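Local coordinates for tetratricopeptide TPR_2 repeat protein (Thermobaculum terrenum, PDB 5DJS) that belongs to glycosyl transferase family 41, joins tetratricopeptide repeats to a GT-B fold, and holds a bound uridine-5'-diphosphate, at residues W33-L36 and D41-E44; L181-E186 and P310-P315; Y196-D201 and C230-R235; L349-L354 and E383-A388; D415-S420 and E466-I471. The protein carries 1 engineered substitution. All blocks are in the same frame, centred on the assembly; numbering follows the deposited sequence.

Interaction 1 (W33-L36 and D41-E44); sequences WRVL and DNSE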
# COMPACT_ATOMS: atom_id res chain seq x y z
N TRP A 33 -13.88 -26.46 1.08
CA TRP A 33 -14.18 -27.38 2.19
C TRP A 33 -14.81 -28.67 1.68
O TRP A 33 -14.45 -29.75 2.16
CB TRP A 33 -15.08 -26.73 3.28
CG TRP A 33 -14.33 -25.73 4.15
CD1 TRP A 33 -14.60 -24.40 4.28
CD2 TRP A 33 -13.18 -25.99 4.98
NE1 TRP A 33 -13.70 -23.82 5.15
CE2 TRP A 33 -12.82 -24.77 5.59
CE3 TRP A 33 -12.43 -27.14 5.27
CZ2 TRP A 33 -11.74 -24.65 6.47
CZ3 TRP A 33 -11.35 -27.03 6.14
CH2 TRP A 33 -11.02 -25.79 6.74
N ARG A 34 -15.72 -28.56 0.71
CA ARG A 34 -16.36 -29.75 0.09
C ARG A 34 -15.35 -30.70 -0.55
O ARG A 34 -15.56 -31.91 -0.54
CB ARG A 34 -17.44 -29.34 -0.93
CG ARG A 34 -18.78 -28.97 -0.31
CD ARG A 34 -19.95 -29.07 -1.28
NE ARG A 34 -21.20 -28.70 -0.63
CZ ARG A 34 -21.68 -27.45 -0.49
NH1 ARG A 34 -21.05 -26.39 -0.99
NH2 ARG A 34 -22.84 -27.27 0.15
N VAL A 35 -14.26 -30.16 -1.09
CA VAL A 35 -13.16 -30.96 -1.63
C VAL A 35 -12.40 -31.68 -0.51
O VAL A 35 -12.05 -32.85 -0.66
CB VAL A 35 -12.18 -30.10 -2.46
CG1 VAL A 35 -10.94 -30.90 -2.88
CG2 VAL A 35 -12.87 -29.54 -3.70
N LEU A 36 -12.14 -30.98 0.59
CA LEU A 36 -11.41 -31.56 1.72
C LEU A 36 -12.22 -32.58 2.53
O LEU A 36 -11.62 -33.43 3.19
CB LEU A 36 -10.87 -30.46 2.65
CG LEU A 36 -9.88 -29.48 2.00
CD1 LEU A 36 -9.58 -28.34 2.95
CD2 LEU A 36 -8.59 -30.14 1.55
N ASP A 41 -6.26 -34.60 1.75
CA ASP A 41 -4.88 -34.35 1.29
C ASP A 41 -4.83 -33.60 -0.06
O ASP A 41 -3.77 -33.55 -0.68
CB ASP A 41 -4.10 -35.68 1.20
CG ASP A 41 -3.65 -36.20 2.58
OD1 ASP A 41 -3.74 -35.47 3.60
OD2 ASP A 41 -3.19 -37.36 2.63
N ASN A 42 -5.94 -33.00 -0.49
CA ASN A 42 -5.96 -32.24 -1.73
C ASN A 42 -5.22 -30.89 -1.59
O ASN A 42 -5.80 -29.89 -1.13
CB ASN A 42 -7.40 -32.04 -2.21
CG ASN A 42 -7.49 -31.82 -3.70
OD1 ASN A 42 -7.85 -32.72 -4.45
ND2 ASN A 42 -7.16 -30.62 -4.15
N SER A 43 -3.96 -30.87 -1.99
CA SER A 43 -3.09 -29.70 -1.82
C SER A 43 -3.56 -28.45 -2.58
O SER A 43 -3.26 -27.34 -2.17
CB SER A 43 -1.65 -30.02 -2.20
OG SER A 43 -1.47 -30.08 -3.59
N GLU A 44 -4.28 -28.64 -3.68
CA GLU A 44 -4.81 -27.51 -4.45
C GLU A 44 -5.88 -26.72 -3.67
O GLU A 44 -6.00 -25.50 -3.82
CB GLU A 44 -5.38 -28.00 -5.78
CG GLU A 44 -5.51 -26.92 -6.85
CD GLU A 44 -6.12 -27.43 -8.15
OE1 GLU A 44 -6.00 -28.64 -8.45
OE2 GLU A 44 -6.71 -26.60 -8.87

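Interaction 2 (L181-E186 and P310-P315); sequences LEPVIE and PCNPPP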
# COMPACT_ATOMS: atom_id res chain seq x y z
N LEU A 181 -7.71 8.92 -4.41
CA LEU A 181 -8.08 9.19 -5.80
C LEU A 181 -9.39 9.96 -5.90
O LEU A 181 -9.51 10.86 -6.73
CB LEU A 181 -8.17 7.91 -6.63
CG LEU A 181 -8.43 8.10 -8.13
CD1 LEU A 181 -7.27 8.82 -8.80
CD2 LEU A 181 -8.70 6.77 -8.80
N GLU A 182 -10.37 9.60 -5.07
CA GLU A 182 -11.69 10.26 -5.06
C GLU A 182 -11.65 11.81 -5.13
O GLU A 182 -12.28 12.39 -6.02
CB GLU A 182 -12.54 9.80 -3.86
CG GLU A 182 -13.89 10.50 -3.77
CD GLU A 182 -14.87 9.81 -2.84
OE1 GLU A 182 -16.08 10.01 -3.04
OE2 GLU A 182 -14.45 9.09 -1.91
N PRO A 183 -10.92 12.48 -4.21
CA PRO A 183 -10.83 13.93 -4.33
C PRO A 183 -10.27 14.40 -5.67
O PRO A 183 -10.81 15.35 -6.27
CB PRO A 183 -9.88 14.33 -3.19
CG PRO A 183 -9.20 13.08 -2.78
CD PRO A 183 -10.18 11.98 -3.03
N VAL A 184 -9.22 13.73 -6.13
CA VAL A 184 -8.54 14.08 -7.39
C VAL A 184 -9.47 13.95 -8.61
O VAL A 184 -9.52 14.84 -9.45
CB VAL A 184 -7.25 13.26 -7.59
CG1 VAL A 184 -6.67 13.43 -9.00
CG2 VAL A 184 -6.21 13.68 -6.57
N ILE A 185 -10.20 12.85 -8.68
CA ILE A 185 -11.17 12.62 -9.75
C ILE A 185 -12.29 13.66 -9.73
O ILE A 185 -12.64 14.18 -10.79
CB ILE A 185 -11.75 11.18 -9.67
CG1 ILE A 185 -10.75 10.21 -10.29
CG2 ILE A 185 -13.07 11.06 -10.41
CD1 ILE A 185 -11.17 8.76 -10.19
N GLU A 186 -12.85 13.95 -8.55
CA GLU A 186 -13.90 14.97 -8.43
C GLU A 186 -13.43 16.36 -8.89
O GLU A 186 -14.12 17.01 -9.65
CB GLU A 186 -14.43 15.07 -6.99
CG GLU A 186 -15.63 16.00 -6.84
CD GLU A 186 -16.17 16.08 -5.42
OE1 GLU A 186 -17.41 15.98 -5.25
OE2 GLU A 186 -15.36 16.27 -4.48
N PRO A 310 -3.53 14.39 -1.58
CA PRO A 310 -4.55 15.29 -1.02
C PRO A 310 -4.95 14.92 0.42
O PRO A 310 -5.40 13.80 0.68
CB PRO A 310 -5.73 15.11 -1.99
CG PRO A 310 -5.61 13.71 -2.49
CD PRO A 310 -4.13 13.37 -2.47
N CYS A 311 -4.82 15.88 1.33
CA CYS A 311 -5.06 15.70 2.78
C CYS A 311 -6.47 16.07 3.30
O CYS A 311 -6.72 16.01 4.52
CB CYS A 311 -4.02 16.50 3.55
SG CYS A 311 -2.32 16.02 3.18
N ASN A 312 -7.40 16.44 2.42
CA ASN A 312 -8.76 16.76 2.86
C ASN A 312 -9.50 15.52 3.38
O ASN A 312 -9.46 14.48 2.72
CB ASN A 312 -9.57 17.44 1.74
CG ASN A 312 -9.82 16.52 0.56
OD1 ASN A 312 -8.89 15.99 -0.03
ND2 ASN A 312 -11.08 16.31 0.22
N PRO A 313 -10.17 15.63 4.54
CA PRO A 313 -10.77 14.44 5.16
C PRO A 313 -12.13 14.10 4.57
O PRO A 313 -12.74 14.94 3.93
CB PRO A 313 -10.96 14.89 6.60
CG PRO A 313 -11.35 16.32 6.45
CD PRO A 313 -10.54 16.85 5.28
N PRO A 314 -12.62 12.87 4.81
CA PRO A 314 -13.95 12.53 4.33
C PRO A 314 -15.05 13.30 5.07
O PRO A 314 -14.79 13.89 6.13
CB PRO A 314 -14.04 11.02 4.59
CG PRO A 314 -13.12 10.78 5.74
CD PRO A 314 -11.99 11.75 5.54
N PRO A 315 -16.28 13.31 4.52
CA PRO A 315 -17.37 14.04 5.18
C PRO A 315 -17.82 13.39 6.51
O PRO A 315 -18.11 14.11 7.46
CB PRO A 315 -18.49 14.02 4.14
CG PRO A 315 -18.23 12.80 3.32
CD PRO A 315 -16.74 12.61 3.30

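Interaction 3 (Y196-D201 and C230-R235); sequences YCYSND and CELVRR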
# COMPACT_ATOMS: atom_id res chain seq x y z
N TYR A 196 -10.52 8.99 -17.49
CA TYR A 196 -10.78 7.58 -17.72
C TYR A 196 -10.25 6.81 -16.51
O TYR A 196 -9.16 7.10 -16.03
CB TYR A 196 -10.05 7.09 -18.98
CG TYR A 196 -10.62 7.60 -20.30
CD1 TYR A 196 -10.57 8.96 -20.63
CD2 TYR A 196 -11.20 6.73 -21.22
CE1 TYR A 196 -11.09 9.43 -21.83
CE2 TYR A 196 -11.72 7.19 -22.42
CZ TYR A 196 -11.66 8.55 -22.72
OH TYR A 196 -12.17 9.04 -23.90
N CYS A 197 -11.01 5.84 -16.02
CA CYS A 197 -10.52 4.94 -14.96
C CYS A 197 -10.50 3.53 -15.52
O CYS A 197 -11.40 3.15 -16.23
CB CYS A 197 -11.42 5.01 -13.74
SG CYS A 197 -11.06 6.44 -12.71
N TYR A 198 -9.46 2.77 -15.20
CA TYR A 198 -9.41 1.37 -15.59
C TYR A 198 -9.30 0.54 -14.30
O TYR A 198 -8.23 0.48 -13.67
CB TYR A 198 -8.23 1.17 -16.52
CG TYR A 198 -8.33 1.98 -17.81
CD1 TYR A 198 -8.97 1.47 -18.94
CD2 TYR A 198 -7.77 3.25 -17.90
CE1 TYR A 198 -9.06 2.22 -20.12
CE2 TYR A 198 -7.84 4.00 -19.07
CZ TYR A 198 -8.48 3.48 -20.17
OH TYR A 198 -8.55 4.23 -21.33
N SER A 199 -10.42 -0.08 -13.91
CA SER A 199 -10.52 -0.90 -12.68
C SER A 199 -10.05 -2.32 -12.94
O SER A 199 -10.70 -3.08 -13.67
CB SER A 199 -11.98 -0.94 -12.17
OG SER A 199 -12.15 -1.83 -11.07
N ASN A 200 -8.95 -2.69 -12.30
CA ASN A 200 -8.33 -4.01 -12.49
C ASN A 200 -8.66 -5.06 -11.40
O ASN A 200 -7.86 -5.97 -11.13
CB ASN A 200 -6.81 -3.82 -12.62
CG ASN A 200 -6.10 -5.07 -13.12
OD1 ASN A 200 -4.92 -5.27 -12.84
ND2 ASN A 200 -6.80 -5.90 -13.88
N ASP A 201 -9.84 -4.95 -10.79
CA ASP A 201 -10.30 -5.91 -9.80
C ASP A 201 -11.83 -5.84 -9.76
O ASP A 201 -12.38 -4.74 -9.84
CB ASP A 201 -9.70 -5.56 -8.44
CG ASP A 201 -9.97 -6.60 -7.39
OD1 ASP A 201 -11.05 -6.56 -6.76
OD2 ASP A 201 -9.08 -7.44 -7.16
N CYS A 230 -3.99 -2.66 -23.96
CA CYS A 230 -3.22 -1.70 -24.75
C CYS A 230 -3.99 -1.14 -25.94
O CYS A 230 -3.99 0.07 -26.16
CB CYS A 230 -1.89 -2.30 -25.22
SG CYS A 230 -0.70 -2.39 -23.88
N GLU A 231 -4.66 -2.01 -26.70
CA GLU A 231 -5.44 -1.56 -27.84
C GLU A 231 -6.68 -0.77 -27.37
O GLU A 231 -7.14 0.12 -28.08
CB GLU A 231 -5.77 -2.73 -28.81
CG GLU A 231 -6.90 -3.66 -28.39
CD GLU A 231 -6.89 -5.02 -29.08
OE1 GLU A 231 -5.87 -5.39 -29.72
OE2 GLU A 231 -7.91 -5.74 -28.96
N LEU A 232 -7.19 -1.07 -26.17
CA LEU A 232 -8.24 -0.25 -25.53
C LEU A 232 -7.76 1.15 -25.13
O LEU A 232 -8.47 2.13 -25.34
CB LEU A 232 -8.83 -0.98 -24.30
CG LEU A 232 -9.84 -0.23 -23.41
CD1 LEU A 232 -11.04 0.27 -24.20
CD2 LEU A 232 -10.29 -1.11 -22.26
N VAL A 233 -6.58 1.24 -24.53
CA VAL A 233 -6.00 2.53 -24.12
C VAL A 233 -5.67 3.39 -25.34
O VAL A 233 -5.93 4.59 -25.35
CB VAL A 233 -4.74 2.34 -23.24
CG1 VAL A 233 -4.00 3.66 -23.01
CG2 VAL A 233 -5.12 1.74 -21.89
N ARG A 234 -5.08 2.76 -26.36
CA ARG A 234 -4.80 3.43 -27.63
C ARG A 234 -6.06 3.95 -28.31
O ARG A 234 -6.06 5.06 -28.85
CB ARG A 234 -4.05 2.50 -28.59
CG ARG A 234 -2.57 2.36 -28.30
CD ARG A 234 -1.85 1.73 -29.48
NE ARG A 234 -0.48 1.36 -29.14
CZ ARG A 234 -0.08 0.18 -28.65
NH1 ARG A 234 -0.94 -0.82 -28.42
NH2 ARG A 234 1.21 -0.00 -28.39
N ARG A 235 -7.14 3.17 -28.29
CA ARG A 235 -8.40 3.56 -28.94
C ARG A 235 -9.12 4.68 -28.20
O ARG A 235 -9.74 5.55 -28.83
CB ARG A 235 -9.33 2.36 -29.12
CG ARG A 235 -10.08 2.38 -30.44
CD ARG A 235 -10.97 1.16 -30.61
NE ARG A 235 -12.26 1.36 -29.94
CZ ARG A 235 -12.56 1.03 -28.68
NH1 ARG A 235 -11.69 0.43 -27.87
NH2 ARG A 235 -13.78 1.30 -28.22

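Interaction 4 (L349-L354 and E383-A388); sequences LWAKIL and EGRGVA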
# COMPACT_ATOMS: atom_id res chain seq x y z
N LEU A 349 12.84 0.27 19.69
CA LEU A 349 12.58 1.66 20.07
C LEU A 349 11.35 1.81 20.95
O LEU A 349 11.39 2.52 21.96
CB LEU A 349 12.42 2.55 18.83
CG LEU A 349 13.57 2.64 17.83
CD1 LEU A 349 13.36 3.85 16.91
CD2 LEU A 349 14.95 2.71 18.49
N TRP A 350 10.26 1.17 20.55
CA TRP A 350 9.01 1.23 21.32
C TRP A 350 9.17 0.68 22.74
O TRP A 350 8.53 1.17 23.68
CB TRP A 350 7.87 0.49 20.60
CG TRP A 350 7.41 1.14 19.32
CD1 TRP A 350 7.79 2.35 18.81
CD2 TRP A 350 6.46 0.60 18.41
NE1 TRP A 350 7.15 2.59 17.62
CE2 TRP A 350 6.31 1.54 17.35
CE3 TRP A 350 5.72 -0.59 18.36
CZ2 TRP A 350 5.46 1.32 16.26
CZ3 TRP A 350 4.86 -0.80 17.28
CH2 TRP A 350 4.74 0.15 16.24
N ALA A 351 10.03 -0.33 22.90
CA ALA A 351 10.36 -0.87 24.21
C ALA A 351 11.09 0.16 25.07
O ALA A 351 10.72 0.37 26.22
CB ALA A 351 11.20 -2.13 24.07
N LYS A 352 12.10 0.82 24.49
CA LYS A 352 12.88 1.84 25.21
C LYS A 352 12.05 3.03 25.68
O LYS A 352 12.26 3.55 26.77
CB LYS A 352 14.06 2.32 24.36
CG LYS A 352 15.17 1.29 24.25
CD LYS A 352 16.32 1.77 23.38
CE LYS A 352 17.35 0.67 23.20
NZ LYS A 352 18.42 1.10 22.26
N ILE A 353 11.10 3.45 24.84
CA ILE A 353 10.08 4.44 25.21
C ILE A 353 9.24 3.94 26.40
O ILE A 353 9.00 4.69 27.35
CB ILE A 353 9.15 4.77 24.01
CG1 ILE A 353 9.92 5.59 22.95
CG2 ILE A 353 7.91 5.53 24.44
CD1 ILE A 353 9.28 5.60 21.57
N LEU A 354 8.79 2.69 26.35
CA LEU A 354 7.92 2.13 27.40
C LEU A 354 8.65 1.85 28.72
O LEU A 354 8.00 1.82 29.78
CB LEU A 354 7.18 0.88 26.90
CG LEU A 354 6.11 1.09 25.82
CD1 LEU A 354 5.64 -0.23 25.22
CD2 LEU A 354 4.91 1.85 26.35
N GLU A 383 8.14 -8.57 25.83
CA GLU A 383 8.68 -9.08 27.11
C GLU A 383 10.18 -9.38 27.03
O GLU A 383 10.93 -9.07 27.95
CB GLU A 383 7.91 -10.30 27.64
CG GLU A 383 6.44 -10.03 27.96
CD GLU A 383 5.93 -10.74 29.21
OE1 GLU A 383 5.18 -10.10 30.00
OE2 GLU A 383 6.26 -11.94 29.41
N GLY A 384 10.61 -9.95 25.90
CA GLY A 384 12.03 -10.17 25.61
C GLY A 384 12.89 -8.91 25.62
O GLY A 384 14.10 -9.00 25.82
N ARG A 385 12.27 -7.75 25.37
CA ARG A 385 12.92 -6.43 25.51
C ARG A 385 12.64 -5.74 26.86
O ARG A 385 12.83 -4.52 26.98
CB ARG A 385 12.48 -5.51 24.35
CG ARG A 385 12.79 -6.07 22.98
CD ARG A 385 12.01 -5.35 21.89
NE ARG A 385 12.57 -5.61 20.57
CZ ARG A 385 12.30 -6.68 19.80
NH1 ARG A 385 11.45 -7.62 20.18
NH2 ARG A 385 12.90 -6.78 18.61
N GLY A 386 12.20 -6.51 27.87
CA GLY A 386 12.03 -6.02 29.24
C GLY A 386 10.74 -5.29 29.57
O GLY A 386 10.65 -4.62 30.60
N VAL A 387 9.73 -5.42 28.71
CA VAL A 387 8.49 -4.65 28.82
C VAL A 387 7.35 -5.63 29.08
O VAL A 387 7.15 -6.55 28.29
CB VAL A 387 8.20 -3.86 27.52
CG1 VAL A 387 6.85 -3.16 27.58
CG2 VAL A 387 9.32 -2.86 27.24
N ALA A 388 6.59 -5.40 30.15
CA ALA A 388 5.50 -6.30 30.53
C ALA A 388 4.46 -6.35 29.42
O ALA A 388 4.06 -5.32 28.90
CB ALA A 388 4.88 -5.86 31.84

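Interaction 5 (D415-S420 and E466-I471); sequences DTLPYS and EEYIDI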
# COMPACT_ATOMS: atom_id res chain seq x y z
N ASP A 415 4.95 6.17 14.42
CA ASP A 415 5.07 5.70 13.03
C ASP A 415 6.13 4.62 12.93
O ASP A 415 7.07 4.60 13.72
CB ASP A 415 5.43 6.88 12.13
CG ASP A 415 5.58 6.49 10.67
OD1 ASP A 415 4.72 5.74 10.16
OD2 ASP A 415 6.56 6.94 10.02
N THR A 416 5.97 3.74 11.95
CA THR A 416 6.89 2.61 11.76
C THR A 416 8.14 2.97 10.96
O THR A 416 8.20 3.98 10.25
CB THR A 416 6.18 1.44 11.07
OG1 THR A 416 5.49 1.91 9.91
CG2 THR A 416 5.16 0.80 12.01
N LEU A 417 9.16 2.13 11.12
CA LEU A 417 10.37 2.17 10.32
C LEU A 417 10.81 0.72 10.02
O LEU A 417 10.42 -0.20 10.76
CB LEU A 417 11.48 2.93 11.06
CG LEU A 417 11.80 2.48 12.50
CD1 LEU A 417 13.27 2.15 12.71
CD2 LEU A 417 11.34 3.53 13.49
N PRO A 418 11.58 0.47 8.95
CA PRO A 418 11.98 1.46 7.94
C PRO A 418 10.91 1.84 6.91
O PRO A 418 11.14 2.76 6.10
CB PRO A 418 13.15 0.76 7.23
CG PRO A 418 12.84 -0.68 7.37
CD PRO A 418 12.22 -0.83 8.73
N TYR A 419 9.77 1.12 6.90
CA TYR A 419 8.66 1.42 6.02
C TYR A 419 7.70 2.35 6.81
O TYR A 419 6.94 1.90 7.69
CB TYR A 419 7.98 0.11 5.58
CG TYR A 419 6.97 0.16 4.43
CD1 TYR A 419 5.90 1.06 4.42
CD2 TYR A 419 7.04 -0.77 3.38
CE1 TYR A 419 4.96 1.07 3.39
CE2 TYR A 419 6.09 -0.77 2.35
CZ TYR A 419 5.05 0.16 2.36
OH TYR A 419 4.11 0.19 1.36
N SER A 420 7.74 3.63 6.46
CA SER A 420 6.89 4.63 7.11
C SER A 420 5.46 4.50 6.64
O SER A 420 5.20 4.27 5.45
CB SER A 420 7.36 6.05 6.82
OG SER A 420 6.39 6.97 7.27
N GLU A 466 17.55 7.57 18.29
CA GLU A 466 17.54 8.05 19.67
C GLU A 466 16.78 9.39 19.77
O GLU A 466 16.20 9.69 20.82
CB GLU A 466 18.96 8.08 20.27
CG GLU A 466 19.70 9.40 20.20
CD GLU A 466 21.19 9.28 20.52
OE1 GLU A 466 21.85 10.33 20.66
OE2 GLU A 466 21.69 8.14 20.64
N GLU A 467 16.78 10.17 18.69
CA GLU A 467 15.96 11.39 18.61
C GLU A 467 14.47 11.05 18.51
O GLU A 467 13.62 11.80 19.01
CB GLU A 467 16.40 12.26 17.42
CG GLU A 467 15.71 13.62 17.33
CD GLU A 467 16.24 14.51 16.21
OE1 GLU A 467 17.20 14.11 15.49
OE2 GLU A 467 15.70 15.63 16.04
N TYR A 468 14.15 9.94 17.84
CA TYR A 468 12.78 9.40 17.77
C TYR A 468 12.24 9.17 19.18
O TYR A 468 11.14 9.62 19.49
CB TYR A 468 12.77 8.09 16.98
CG TYR A 468 11.43 7.38 16.80
CD1 TYR A 468 10.88 6.60 17.82
CD2 TYR A 468 10.76 7.43 15.58
CE1 TYR A 468 9.68 5.92 17.63
CE2 TYR A 468 9.56 6.75 15.38
CZ TYR A 468 9.03 6.01 16.41
OH TYR A 468 7.84 5.35 16.21
N ILE A 469 13.04 8.50 20.01
CA ILE A 469 12.69 8.20 21.40
C ILE A 469 12.45 9.51 22.18
O ILE A 469 11.39 9.67 22.79
CB ILE A 469 13.79 7.36 22.11
CG1 ILE A 469 13.89 5.96 21.49
CG2 ILE A 469 13.50 7.22 23.60
CD1 ILE A 469 15.18 5.23 21.80
N ASP A 470 13.42 10.43 22.12
CA ASP A 470 13.38 11.71 22.84
C ASP A 470 12.13 12.54 22.55
O ASP A 470 11.54 13.13 23.46
CB ASP A 470 14.61 12.57 22.54
CG ASP A 470 15.89 12.00 23.13
OD1 ASP A 470 15.85 10.99 23.85
OD2 ASP A 470 16.96 12.57 22.85
N ILE A 471 11.73 12.59 21.28
CA ILE A 471 10.51 13.30 20.88
C ILE A 471 9.27 12.65 21.50
O ILE A 471 8.39 13.36 21.99
CB ILE A 471 10.40 13.44 19.34
CG1 ILE A 471 11.50 14.38 18.82
CG2 ILE A 471 9.03 13.98 18.92
CD1 ILE A 471 11.73 14.35 17.33

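Interaction 1 (W33-L36 and D41-E44)
Val35 sets one methyl over the flat face of the Asn42 side-chain amide, and this is the closely packed part of the contact. Its CG1 sits 3.7 Å from Asn42 CG, almost straight over the carboxamide plane, so that the methyl also lies near OD1 and ND2 without pointing at either. With CG anti to the backbone N (chi1 -155°), the Asn42 amide is carried under the Val35 methyl. Leu36 makes the looser side: its CB is not aimed at the partner, and CD2 alone comes close, 3.9 Å from Asn42 O. Val35 is buried, whereas Leu36 and Asn42 are partly exposed; beyond Asn42, the Asp41 side chain starts out away from the contact and is exposed. No hydrogen bond links the two segments. Asn42 occupies the N-cap position of helix 43-56, and the contact joins the start of that helix to the last turn of helix 25-38 in the helix-turn-helix stacking of a tetratricopeptide array. Helix 5-21 adds Leu12 on Val35 and Ile9 and Leu13 on Asn42, while Leu36 packs along helix 43-56 on Leu46 and Leu49.

Interaction 2 (L181-E186 and P310-P315)
Pro183 and Pro310 mark the closest approach of the two backbones, with 7.2 Å from the CA of Pro183 to the CA of Pro310. Segment 181-186 is helical but kinked at Pro183, whose ring nitrogen has no hydrogen to give to the turn before; the bond from Ile185 N to Leu181 O, 2.9 Å, still spans the proline. Segment 310-315 has no regular structure and runs past the helix as a proline-rich loop leading from the sheet of the N-terminal half toward strand 332-335. At the centre the two proline rings cross at about a right angle, CG of Pro183 meeting CG of Pro310 at 3.7 Å. Val184 widens this patch: its CG1 lies anti to the backbone N (chi1 170°), which leaves CG2 facing Pro310, 4.1 Å from CG of that ring and again crosswise. Asn312 closes the other side, its OD1 lying 3.7 Å from CB of Pro183. Phe504 of helix 479-521 packs on both Val184 and Pro310, and the same helix supplies polar ties, Gln501 NE2 to Pro183 O and Asp500 OD2 to Cys311 N. Across the segments themselves no hydrogen bond forms: the contact is buried and mainly apolar, made by ring carbons, a methyl and one amide oxygen, while the polar bonds nearby go to helix 479-521 instead.

Interaction 3 (Y196-D201 and C230-R235)
The Tyr198 ring is met in two ways by adjacent residues of one helix: Val233 lies over a face and Leu232 at the edge. CG2 of Val233 stands 4.1 Å above the ring plane, displaced toward the rim, and its nearest ring atom is Tyr198 CZ at 4.2 Å. Leu232 comes in near the plane instead, with CD2 at 4.1 Å from Tyr198 CE1; the two side chains run antiparallel alongside each other, each reaching toward the other's backbone. Tyr198 CG lies anti to its own carbonyl carbon (chi1 -61°), and chi2 of -89° turns the ring across the plane of its CA, CB and CG atoms, which gives Val233 a face to rest on. Strand 193-199 is the outermost strand on one side of a six-stranded parallel sheet, the Rossmann-like sheet of the N-terminal half of the GT-B fold, and helix 226-236 lies against it shortly before the chain enters strand 240-243. Strands 193-199 and 240-243 flank strand 163-169, with helices 206-214 and 226-236 between them in the chain. The hydroxyl of Tyr198 reaches past Val233, 4.1 Å from OH to the CA of Val233, to a hydrogen bond with Asp236 OD2 near the end of that same helix.

Interaction 4 (L349-L354 and E383-A388)
Ala351 meets Arg385 and Val387 through one small methyl group, its CB lying 3.6 Å from Arg385 CB and 3.8 Å from Val387 CG2. The two methyls of Val387 divide the helix surface between them. CG2 rests on Ala351, also 3.7 Å from its carbonyl O, whereas CG1, anti to the backbone N (chi1 175°), turns to the next helical turn and sits 4.0 Å from Leu354 CD1. Leu354 and Val387 cross there at about a right angle. One shell out, the loop that presents these residues is shaped by the end of helix 372-383: a type I turn from Glu383 to Gly386 closes with Gly386 N bonded to Glu383 O at 2.9 Å. With Val387 N bonded to the carbonyl of the residue before Glu383, this makes a Schellman motif, and Gly386, with a positive phi of 83°, is its C' residue. Arg385 lays CB and CD beside Ala351 and carries its guanidinium onward in an extended chain to a salt bridge from NE to Asp348 OD1, with NH1 also bonded to Ala381 O. The contact thereby joins helix 344-356 to the loop that leads into strand 392-395, an outermost strand of the C-terminal parallel sheet. On the sheet side, Leu354 packs on Leu362 of strand 361-365, the next strand in.

Interaction 5 (D415-S420 and E466-I471)
Tyr468 OH is held from two directions: it gives its hydrogen to Asp415 O, and Trp350 NE1 of helix 344-356 probably donates to it. The bond from Tyr468 OH to Asp415 O is 2.7 Å long and lies in the carbonyl plane, on a lone pair, with a C=O...donor angle of 143°. Such a double role fixes the rotation of a buried hydroxyl. The loop 415-420 follows strand 412-414 in the C-terminal Rossmann-like half of the GT-B fold and leads to helix 423-430, where Thr423, Thr424 and Glu427 line the pocket of uridine-5'-diphosphate; the Asp415 side chain itself is about 6 Å from that ligand. Tyr468 crosses from helix 465-477 to reach the loop because its CG lies anti to the backbone N (chi1 180°), which sends the ring out from the helix with Asp415 O at its edge.

Polar bonds also span the loop. Thr416 OG1 donates to Tyr419 O at 2.7 Å, at a C=O...donor angle of 157° and in the carbonyl plane, and so bridges the cis peptide bond before Pro418. The Asp415 carboxylate has other partners: OD1 accepts from the backbone N of Gly421, a pocket residue, and OD2 is bonded to Thr448 OG1. Leu417 adds the apolar half of the contact. It approaches the tyrosine ring obliquely, its CD2 at 4.1 Å from Tyr468 CE2.

Overall arrangement
Interaction 1 lies in the tetratricopeptide helices, its centre 37 to 45 Å from those of the other four, which belong to the GT-B part. Interactions 2 and 3 lie with the sheet of the N-terminal half: 3 is nested inside the chain loop closed by 2, and they touch where Ile185 CD1 meets Cys197 SG at 3.4 Å. Interactions 4 and 5 follow in series with the C-terminal sheet, their centres 15 Å apart, and meet where helices 344-356 and 465-477 pack together. The set therefore samples both halves of the GT-B part; interactions 3 and 4, about 50 Å apart between centres, lie on opposite sides of the chain's centre, and interaction 5 is near the uridine-5'-diphosphate pocket.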